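Local coordinates for TrwG component of type IV secretion system (Bartonella birtlesii, PDB 4JF8), which probably acts as a VirB8-type inner-membrane component of a type IV secretion system, here represented by its soluble periplasmic domain without the transmembrane helix, at residues Q51-R56 with A118-T123; T71-T76 with S154-L159; K106-Q111 with D172-L177; L66-T71 with K85-E90. All coordinates share one frame; numbering follows the deposited sequence. Where two conformers were deposited one is given.

Contact 1: Q51-R56 with A118-T123. With EDO (1,2-ethanediol), chain C.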
# COMPACT_ATOMS: atom_id res chain seq x y z
N GLN A 51 7.29 1.29 -4.04
CA GLN A 51 6.10 1.91 -3.48
C GLN A 51 6.11 3.40 -3.81
O GLN A 51 5.09 3.99 -4.17
CB GLN A 51 6.08 1.74 -1.97
CG GLN A 51 4.83 2.33 -1.34
CD GLN A 51 4.68 2.05 0.15
OE1 GLN A 51 4.59 2.96 0.97
NE2 GLN A 51 4.67 0.79 0.50
N TYR A 52 7.28 4.04 -3.71
CA TYR A 52 7.37 5.46 -3.97
C TYR A 52 7.03 5.81 -5.41
O TYR A 52 6.19 6.69 -5.66
CB TYR A 52 8.76 6.00 -3.61
CG TYR A 52 8.80 7.51 -3.58
CD1 TYR A 52 8.31 8.19 -2.47
CD2 TYR A 52 9.23 8.27 -4.68
CE1 TYR A 52 8.28 9.57 -2.41
CE2 TYR A 52 9.21 9.65 -4.63
CZ TYR A 52 8.71 10.30 -3.51
OH TYR A 52 8.73 11.69 -3.47
N VAL A 53 7.66 5.14 -6.36
CA VAL A 53 7.43 5.45 -7.76
C VAL A 53 5.99 5.16 -8.14
O VAL A 53 5.35 5.96 -8.84
CB VAL A 53 8.45 4.74 -8.68
CG1 VAL A 53 8.06 4.93 -10.14
CG2 VAL A 53 9.85 5.29 -8.45
N LEU A 54 5.45 4.03 -7.71
CA LEU A 54 4.07 3.71 -8.06
C LEU A 54 3.12 4.75 -7.49
O LEU A 54 2.17 5.17 -8.15
CB LEU A 54 3.68 2.31 -7.57
CG LEU A 54 4.32 1.15 -8.33
CD1 LEU A 54 3.91 -0.17 -7.69
CD2 LEU A 54 3.91 1.18 -9.80
N ASN A 55 3.32 5.15 -6.24
CA ASN A 55 2.37 6.08 -5.62
C ASN A 55 2.52 7.50 -6.14
O ASN A 55 1.52 8.22 -6.22
CB ASN A 55 2.44 6.02 -4.10
CG ASN A 55 1.69 4.84 -3.55
OD1 ASN A 55 0.48 4.92 -3.33
ND2 ASN A 55 2.38 3.75 -3.31
N ARG A 56 3.71 7.88 -6.54
CA ARG A 56 3.95 9.26 -6.99
C ARG A 56 3.55 9.46 -8.45
O ARG A 56 3.00 10.50 -8.80
CB ARG A 56 5.42 9.64 -6.78
CG ARG A 56 5.70 11.06 -7.26
CD ARG A 56 6.97 11.64 -6.73
NE ARG A 56 7.29 12.93 -7.34
CZ ARG A 56 8.12 13.83 -6.85
NH1 ARG A 56 8.70 13.67 -5.66
NH2 ARG A 56 8.37 14.94 -7.54
N ALA A 118 19.31 5.45 -6.34
CA ALA A 118 18.75 4.39 -7.16
C ALA A 118 18.24 4.97 -8.45
O ALA A 118 17.86 6.15 -8.51
CB ALA A 118 17.62 3.69 -6.42
N THR A 119 18.24 4.16 -9.49
CA THR A 119 17.49 4.48 -10.67
C THR A 119 16.35 3.49 -10.81
O THR A 119 16.47 2.32 -10.45
CB THR A 119 18.34 4.47 -11.95
OG1 THR A 119 18.96 3.21 -12.05
CG2 THR A 119 19.38 5.52 -11.92
N VAL A 120 15.23 3.98 -11.30
CA VAL A 120 14.06 3.17 -11.53
C VAL A 120 13.61 3.37 -12.96
O VAL A 120 13.30 4.51 -13.34
CB VAL A 120 12.90 3.52 -10.57
CG1 VAL A 120 11.68 2.66 -10.87
CG2 VAL A 120 13.34 3.39 -9.11
N ARG A 121 13.58 2.30 -13.76
CA ARG A 121 13.07 2.34 -15.13
C ARG A 121 11.60 2.02 -15.08
O ARG A 121 11.24 0.99 -14.52
CB ARG A 121 13.79 1.29 -15.99
CG ARG A 121 15.20 1.69 -16.36
CD ARG A 121 15.96 0.58 -17.07
NE ARG A 121 15.30 0.12 -18.28
CZ ARG A 121 14.69 -1.05 -18.39
NH1 ARG A 121 14.67 -1.88 -17.37
NH2 ARG A 121 14.13 -1.40 -19.54
N PHE A 122 10.78 2.90 -15.62
CA PHE A 122 9.33 2.70 -15.62
C PHE A 122 8.68 3.31 -16.83
O PHE A 122 9.23 4.21 -17.48
CB PHE A 122 8.66 3.26 -14.34
CG PHE A 122 8.71 4.77 -14.21
CD1 PHE A 122 7.61 5.54 -14.51
CD2 PHE A 122 9.86 5.42 -13.79
CE1 PHE A 122 7.64 6.92 -14.38
CE2 PHE A 122 9.90 6.79 -13.64
CZ PHE A 122 8.78 7.54 -13.94
N THR A 123 7.50 2.81 -17.14
CA THR A 123 6.71 3.37 -18.23
C THR A 123 5.45 4.00 -17.67
O THR A 123 4.92 3.60 -16.62
CB THR A 123 6.31 2.31 -19.26
OG1 THR A 123 5.46 1.32 -18.66
CG2 THR A 123 7.56 1.68 -19.89
C1 EDO C . -0.45 10.68 -7.77
O1 EDO C . 0.47 11.47 -8.54
C2 EDO C . -0.50 11.17 -6.35
O2 EDO C . 0.72 10.82 -5.75
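Q51 O, on the helix whose V53 side chain meets V120 and F122 of the strand, is gripped twice from N55: by the main-chain N at 3.0 Å and by the side-chain ND2 at 2.9 Å. The two donors reach it from opposite faces of its carbonyl plane, and the ND2 bond is nearly straight (166°), fixing the amide against the helix. Elsewhere on the helix, R56 NH1 bonds Y52 OH at 3.0 Å with the hydroxyl in the guanidinium plane. Across the contact itself the meeting is apolar, carried on the helix side by V53 alone. V53 splits its methyls between two partners: CG2 meets both methyls of V120, CG1 and CG2, tip to tip, each at 4.0 Å, while V53 CG1, set anti to the main-chain N (chi1 172°), sits over one face of the F122 ring. That CH-pi contact places V53 CG1 4.2 Å from the ring centroid, 15° off its normal. I143 of the adjacent strand 137-147 and Y169 of strand 164-173 beyond it also touch V53. It is a worked case of a helix laid across a curved antiparallel sheet, as in the VirB8 domain with its NTF2-like fold.

Contact 2: T71-T76 with S154-L159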
# COMPACT_ATOMS: atom_id res chain seq x y z
N THR A 71 2.91 9.29 -1.03
CA THR A 71 4.04 10.04 -1.57
C THR A 71 4.52 11.11 -0.58
O THR A 71 5.72 11.23 -0.32
CB THR A 71 3.69 10.69 -2.91
OG1 THR A 71 3.29 9.68 -3.83
CG2 THR A 71 4.88 11.40 -3.49
N ALA A 72 3.59 11.85 -0.01
CA ALA A 72 3.96 12.90 0.94
C ALA A 72 4.66 12.32 2.17
O ALA A 72 5.67 12.86 2.63
CB ALA A 72 2.74 13.71 1.36
N LEU A 73 4.12 11.22 2.68
CA LEU A 73 4.71 10.61 3.89
C LEU A 73 6.15 10.19 3.68
O LEU A 73 6.99 10.31 4.56
CB LEU A 73 3.85 9.41 4.28
CG LEU A 73 4.26 8.68 5.56
CD1 LEU A 73 4.05 9.53 6.80
CD2 LEU A 73 3.54 7.35 5.62
N LEU A 74 6.44 9.68 2.48
CA LEU A 74 7.74 9.11 2.17
C LEU A 74 8.74 10.10 1.62
O LEU A 74 9.83 9.69 1.22
CB LEU A 74 7.55 7.93 1.21
CG LEU A 74 6.67 6.76 1.67
CD1 LEU A 74 6.73 5.68 0.61
CD2 LEU A 74 7.13 6.23 3.03
N SER A 75 8.39 11.39 1.63
CA SER A 75 9.25 12.45 1.09
C SER A 75 9.72 13.38 2.19
O SER A 75 8.95 13.72 3.08
CB SER A 75 8.45 13.29 0.10
OG SER A 75 7.96 12.52 -1.01
N THR A 76 10.97 13.83 2.12
CA THR A 76 11.40 14.91 2.99
C THR A 76 10.58 16.14 2.72
O THR A 76 9.92 16.26 1.68
CB THR A 76 12.87 15.29 2.75
OG1 THR A 76 12.98 15.78 1.40
CG2 THR A 76 13.85 14.13 3.05
N SER A 154 2.57 7.86 16.06
CA SER A 154 2.15 6.49 15.88
C SER A 154 1.52 6.28 14.49
O SER A 154 1.78 5.28 13.82
CB SER A 154 1.14 6.11 16.97
OG SER A 154 1.56 6.57 18.25
N SER A 155 0.69 7.21 14.05
CA SER A 155 0.04 7.07 12.78
C SER A 155 1.05 7.01 11.63
O SER A 155 0.92 6.17 10.74
CB SER A 155 -0.97 8.21 12.54
OG SER A 155 -0.34 9.48 12.66
N ASP A 156 2.04 7.88 11.63
CA ASP A 156 3.08 7.84 10.60
C ASP A 156 3.93 6.57 10.72
O ASP A 156 4.29 5.95 9.70
CB ASP A 156 4.00 9.04 10.73
CG ASP A 156 3.34 10.35 10.35
OD1 ASP A 156 2.22 10.37 9.82
OD2 ASP A 156 3.99 11.39 10.60
N ARG A 157 4.23 6.18 11.95
CA ARG A 157 5.08 5.03 12.20
C ARG A 157 4.44 3.74 11.67
O ARG A 157 5.13 2.84 11.18
CB ARG A 157 5.31 4.94 13.69
CG ARG A 157 6.32 3.91 14.11
CD ARG A 157 6.80 4.19 15.52
NE ARG A 157 5.76 4.24 16.54
CZ ARG A 157 5.40 5.33 17.24
NH1 ARG A 157 5.93 6.52 17.01
NH2 ARG A 157 4.47 5.21 18.18
N LEU A 158 3.11 3.66 11.70
CA LEU A 158 2.39 2.49 11.19
C LEU A 158 2.49 2.35 9.69
O LEU A 158 2.31 1.25 9.17
CB LEU A 158 0.91 2.56 11.57
CG LEU A 158 0.51 2.06 12.94
CD1 LEU A 158 -0.98 2.28 13.12
CD2 LEU A 158 0.86 0.58 13.08
N LEU A 159 2.75 3.44 8.97
CA LEU A 159 2.84 3.41 7.51
C LEU A 159 4.26 3.62 7.00
O LEU A 159 4.52 3.45 5.82
CB LEU A 159 1.90 4.45 6.89
CG LEU A 159 0.41 4.18 7.11
CD1 LEU A 159 -0.44 5.37 6.67
CD2 LEU A 159 0.02 2.91 6.39
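L73 lays its CD1 methyl over one face of the D156 carboxylate, 3.6 Å from OD1 and 3.7 Å from CG of D156; in the same short helix, S154 CA lies over one face of the R157 guanidinium, displaced toward its rim. The setting is the helical layer of the VirB8 domain, where the C-terminal end of helix 64-73 abuts the short helix 154-159 near the surface. One leucine serves as an example of a branched side chain dividing its methyls between D156 and L159, three residues apart on the partner segment. With CG anti to the main-chain N (chi1 -177°), L73 extends outward, and its fork places CD2 3.6 Å from L159 CB, the two side chains crossing at about a right angle. No hydrogen bond joins the two segments. N160 adds to the packing round L73, while L158 and L159 pack on R46 and N50 of the second subunit, so the short helix also belongs to the dimer contact. Beyond L73 the chain leaves its helix at L74 and soon enters the next, with T76 at the N-cap. The exit is tied back by S75 OG, which bonds T71 O at 2.7 Å from above the carbonyl plane.

Contact 3: K106-Q111 with D172-L177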
# COMPACT_ATOMS: atom_id res chain seq x y z
N LYS A 106 4.10 1.18 -14.99
CA LYS A 106 4.72 -0.16 -14.93
C LYS A 106 6.20 0.02 -14.64
O LYS A 106 6.95 0.59 -15.44
CB LYS A 106 4.58 -0.90 -16.26
N VAL A 107 6.63 -0.45 -13.47
CA VAL A 107 8.05 -0.44 -13.10
C VAL A 107 8.72 -1.63 -13.75
O VAL A 107 8.28 -2.76 -13.60
CB VAL A 107 8.23 -0.45 -11.57
CG1 VAL A 107 9.70 -0.62 -11.22
CG2 VAL A 107 7.68 0.82 -10.94
N ARG A 108 9.81 -1.37 -14.47
CA ARG A 108 10.55 -2.42 -15.20
C ARG A 108 11.78 -2.89 -14.46
O ARG A 108 12.12 -4.05 -14.53
CB ARG A 108 10.92 -1.95 -16.60
CG ARG A 108 9.76 -1.49 -17.48
CD ARG A 108 10.25 -0.79 -18.76
NE ARG A 108 10.49 0.65 -18.56
CZ ARG A 108 11.27 1.42 -19.33
NH1 ARG A 108 11.94 0.90 -20.35
NH2 ARG A 108 11.42 2.73 -19.05
N SER A 109 12.47 -1.99 -13.77
CA SER A 109 13.68 -2.36 -12.99
C SER A 109 13.97 -1.29 -11.98
O SER A 109 13.62 -0.12 -12.16
CB SER A 109 14.88 -2.60 -13.91
OG SER A 109 15.24 -1.44 -14.60
N ILE A 110 14.65 -1.69 -10.91
CA ILE A 110 15.06 -0.81 -9.82
C ILE A 110 16.48 -1.16 -9.48
O ILE A 110 16.76 -2.33 -9.13
CB ILE A 110 14.18 -1.01 -8.56
CG1 ILE A 110 12.71 -0.75 -8.89
CG2 ILE A 110 14.66 -0.10 -7.43
CD1 ILE A 110 11.76 -1.06 -7.75
N GLN A 111 17.38 -0.19 -9.60
CA GLN A 111 18.80 -0.43 -9.35
C GLN A 111 19.34 0.50 -8.26
O GLN A 111 19.76 1.63 -8.56
CB GLN A 111 19.62 -0.27 -10.63
CG GLN A 111 19.26 -1.26 -11.74
CD GLN A 111 19.28 -2.72 -11.29
OE1 GLN A 111 19.99 -3.10 -10.36
NE2 GLN A 111 18.50 -3.55 -11.98
N ASP A 172 13.29 11.55 -15.96
CA ASP A 172 13.79 11.95 -17.27
C ASP A 172 13.43 10.86 -18.28
O ASP A 172 13.26 9.71 -17.92
CB ASP A 172 15.31 12.06 -17.21
CG ASP A 172 15.78 13.17 -16.28
OD1 ASP A 172 15.77 14.36 -16.67
OD2 ASP A 172 16.14 12.88 -15.11
N PRO A 173 13.39 11.21 -19.58
CA PRO A 173 13.22 10.18 -20.60
C PRO A 173 14.37 9.18 -20.58
O PRO A 173 15.53 9.55 -20.41
CB PRO A 173 13.23 10.99 -21.91
CG PRO A 173 12.76 12.34 -21.50
CD PRO A 173 13.38 12.56 -20.16
N GLU A 174 14.02 7.92 -20.77
CA GLU A 174 15.04 6.88 -20.90
C GLU A 174 15.72 6.98 -22.25
O GLU A 174 15.11 7.30 -23.23
CB GLU A 174 14.39 5.49 -20.77
CG GLU A 174 15.40 4.36 -20.58
CD GLU A 174 14.77 2.99 -20.49
OE1 GLU A 174 13.57 2.87 -20.74
OE2 GLU A 174 15.52 2.03 -20.21
N ILE A 175 17.01 6.67 -22.26
CA ILE A 175 17.79 6.54 -23.48
C ILE A 175 17.51 5.17 -24.07
O ILE A 175 17.57 4.17 -23.35
CB ILE A 175 19.28 6.67 -23.15
CG1 ILE A 175 19.60 8.09 -22.70
CG2 ILE A 175 20.13 6.29 -24.36
CD1 ILE A 175 20.87 8.17 -21.90
N LEU A 176 17.16 5.12 -25.36
CA LEU A 176 16.83 3.88 -26.07
C LEU A 176 17.63 3.85 -27.35
O LEU A 176 17.38 4.62 -28.27
CB LEU A 176 15.32 3.84 -26.37
CG LEU A 176 14.43 3.88 -25.12
CD1 LEU A 176 12.96 4.05 -25.46
CD2 LEU A 176 14.63 2.62 -24.28
N LEU A 177 18.66 3.00 -27.37
CA LEU A 177 19.57 2.88 -28.51
C LEU A 177 19.13 1.72 -29.40
O LEU A 177 19.50 0.57 -29.14
CB LEU A 177 21.01 2.67 -28.02
CG LEU A 177 21.56 3.70 -27.04
CD1 LEU A 177 23.00 3.39 -26.71
CD2 LEU A 177 21.44 5.13 -27.57
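R108 and E174 are brought together by unlike torsions. R108 starts with CG beside its main-chain N and bends at chi3 (-87°), turning the guanidinium toward the C-terminal tail, whereas E174 places CG anti to its N and runs straight out to the carboxylate. Arriving from opposite directions, the side chains meet in an end-on grip in which both terminal nitrogens of R108 converge on a single oxygen. NH1 of R108 lies 2.6 Å from OE1 of E174, and NH2 of R108 2.7 Å from that same OE1, both bonds well bent because two donors share one atom. Seen from the arginine, OE1 is at the edge, close to the guanidinium plane. Seen from the glutamate, the two donors differ: NH1 uses the syn lone pair, while NH2 comes from above the carboxylate plane, 50° out of it. The flat groups are therefore turned 67° apart, unlike the coplanar pairing in which each nitrogen takes its own oxygen. R108 belongs to a classic beta bulge, since it and S109 both face R121. E174 OE2 forms a salt bridge with NE of that R121, and H138 and I140 touch E174 from strand 137-147. The bond thus spans the sheet, joining one outermost strand to the tail just beyond the other, on the face turned away from helix 42-57. In this charge sharing, two arginines divide one carboxylate between its oxygens, an arrangement that probably favours the ionised glutamate and holds the tail's start against the sheet.

Contact 4: L66-T71 with K85-E90. With EDO (1,2-ethanediol), chain C; EDO (1,2-ethanediol), chain B.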
# COMPACT_ATOMS: atom_id res chain seq x y z
N LEU A 66 -4.89 8.00 -1.36
CA LEU A 66 -3.84 7.11 -0.86
C LEU A 66 -2.51 7.35 -1.54
O LEU A 66 -1.47 7.37 -0.87
CB LEU A 66 -4.24 5.67 -1.07
CG LEU A 66 -5.40 5.21 -0.19
CD1 LEU A 66 -5.94 3.91 -0.75
CD2 LEU A 66 -4.96 5.02 1.25
N ASN A 67 -2.52 7.48 -2.87
CA ASN A 67 -1.27 7.69 -3.61
C ASN A 67 -0.59 8.99 -3.17
O ASN A 67 0.63 9.01 -2.93
CB ASN A 67 -1.56 7.78 -5.12
CG ASN A 67 -2.11 6.48 -5.73
OD1 ASN A 67 -2.90 6.56 -6.67
ND2 ASN A 67 -1.71 5.34 -5.23
N TYR A 68 -1.35 10.08 -3.09
CA TYR A 68 -0.85 11.40 -2.71
C TYR A 68 -0.31 11.37 -1.27
O TYR A 68 0.79 11.83 -0.98
CB TYR A 68 -1.96 12.43 -2.88
CG TYR A 68 -1.59 13.84 -2.54
CD1 TYR A 68 -1.22 14.74 -3.53
CD2 TYR A 68 -1.66 14.30 -1.23
CE1 TYR A 68 -0.92 16.05 -3.22
CE2 TYR A 68 -1.37 15.62 -0.91
CZ TYR A 68 -1.00 16.48 -1.92
OH TYR A 68 -0.73 17.80 -1.61
N ASP A 69 -1.10 10.82 -0.36
CA ASP A 69 -0.68 10.79 1.03
C ASP A 69 0.55 9.93 1.24
O ASP A 69 1.41 10.26 2.04
CB ASP A 69 -1.82 10.33 1.94
CG ASP A 69 -2.94 11.36 2.06
OD1 ASP A 69 -2.72 12.55 1.80
OD2 ASP A 69 -4.05 10.97 2.47
N THR A 70 0.63 8.80 0.54
CA THR A 70 1.80 7.94 0.65
C THR A 70 3.04 8.67 0.14
O THR A 70 4.10 8.66 0.78
CB THR A 70 1.59 6.63 -0.12
OG1 THR A 70 0.50 5.90 0.43
CG2 THR A 70 2.82 5.77 -0.11
N THR A 71 2.91 9.29 -1.03
CA THR A 71 4.04 10.04 -1.57
C THR A 71 4.52 11.11 -0.58
O THR A 71 5.72 11.23 -0.32
CB THR A 71 3.69 10.69 -2.91
OG1 THR A 71 3.29 9.68 -3.83
CG2 THR A 71 4.88 11.40 -3.49
N LYS A 85 3.54 20.79 -5.80
CA LYS A 85 3.32 21.73 -6.90
C LYS A 85 2.63 21.07 -8.09
O LYS A 85 1.90 21.74 -8.82
CB LYS A 85 4.63 22.37 -7.34
CG LYS A 85 5.18 23.34 -6.32
CD LYS A 85 6.40 24.07 -6.83
CE LYS A 85 7.11 24.85 -5.73
NZ LYS A 85 6.21 25.45 -4.69
N ILE A 86 2.80 19.76 -8.27
CA ILE A 86 2.09 19.04 -9.33
C ILE A 86 0.57 19.19 -9.17
O ILE A 86 -0.17 19.16 -10.15
CB ILE A 86 2.48 17.54 -9.33
CG1 ILE A 86 3.98 17.38 -9.65
CG2 ILE A 86 1.64 16.73 -10.31
CD1 ILE A 86 4.51 15.98 -9.47
N TYR A 87 0.12 19.34 -7.92
CA TYR A 87 -1.29 19.45 -7.54
C TYR A 87 -1.70 20.85 -7.08
O TYR A 87 -2.69 21.00 -6.36
CB TYR A 87 -1.61 18.36 -6.47
CG TYR A 87 -1.47 16.99 -7.10
CD1 TYR A 87 -2.50 16.49 -7.89
CD2 TYR A 87 -0.30 16.24 -7.01
CE1 TYR A 87 -2.38 15.27 -8.53
CE2 TYR A 87 -0.17 15.01 -7.65
CZ TYR A 87 -1.23 14.54 -8.43
OH TYR A 87 -1.16 13.36 -9.13
N GLU A 88 -0.98 21.85 -7.56
CA GLU A 88 -1.32 23.24 -7.25
C GLU A 88 -1.44 24.03 -8.53
O GLU A 88 -0.83 23.71 -9.55
CB GLU A 88 -0.25 23.85 -6.34
CG GLU A 88 -0.30 23.28 -4.92
CD GLU A 88 0.94 23.57 -4.08
OE1 GLU A 88 1.92 24.12 -4.60
OE2 GLU A 88 0.95 23.25 -2.88
N GLY A 89 -2.25 25.08 -8.47
CA GLY A 89 -2.35 26.03 -9.57
C GLY A 89 -3.36 25.64 -10.62
O GLY A 89 -4.10 24.66 -10.47
N GLU A 90 -3.39 26.43 -11.70
CA GLU A 90 -4.34 26.23 -12.79
C GLU A 90 -4.14 24.89 -13.51
O GLU A 90 -5.11 24.27 -13.95
CB GLU A 90 -4.23 27.38 -13.81
C1 EDO C . -0.45 10.68 -7.77
O1 EDO C . 0.47 11.47 -8.54
C2 EDO C . -0.50 11.17 -6.35
O2 EDO C . 0.72 10.82 -5.75
C1 EDO B . -0.75 2.54 -7.18
O1 EDO B . -2.04 2.78 -6.59
C2 EDO B . 0.11 1.86 -6.13
O2 EDO B . -0.28 0.49 -5.98
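An offset edge-to-face aromatic pair links helix 64-73 to the type I beta turn K85-E88 at the end of helix 77-85. Y68 presents its edge toward the face of Y87, the ring centroids 5.6 Å apart and the planes at 82°; the nearest atoms are Y68 CE1 and Y87 CD2 at 3.8 Å. Carrying CG anti to its main-chain N (chi1 -179°), Y68 points out from the helix, and the two side chains slide past each other in opposite directions. The pair exemplifies how an aromatic contact can be combined with a polar one: the Y87 hydroxyl OH bonds O1 of an ethanediol (chain C) at 2.6 Å, probably a guest from the crystallisation liquor. Within the helix, N67 O accepts from T71 N and from T71 OG1 (2.9 Å), which approach from opposite faces of its plane. N67 ND2 donates to O1 of a second ethanediol (chain B) at 2.9 Å, and also to N55 OD1. Around this contact, F83 of helix 77-85 meets the Y68 ring and T70 and T71 turn to helix 42-57, so helix 64-73 touches both, while R93 and D94 of helix 93-97 touch Y87 in the turn.

In the fold
From the N terminus, helix 42-57 opens contact 1, which closes only at strand 117-128. Contact 4 nests inside that loop, joining helix 64-73 to the turn at the end of helix 77-85. Contact 2 starts on the same helix, sharing T71 with contact 4 and crossing it along the chain; its far end is helix 154-159, so it crosses contact 1 as well. Contact 3 opens on strand 101-112 and closes beyond strand 164-173, crossing contacts 1 and 2 but following contact 4 in series. Contacts 2 and 3, with centres about 27 Å apart, lie on opposite sides of the chain's centre. Contact 1 ties the helices to the sheet and touches each of the other three contacts.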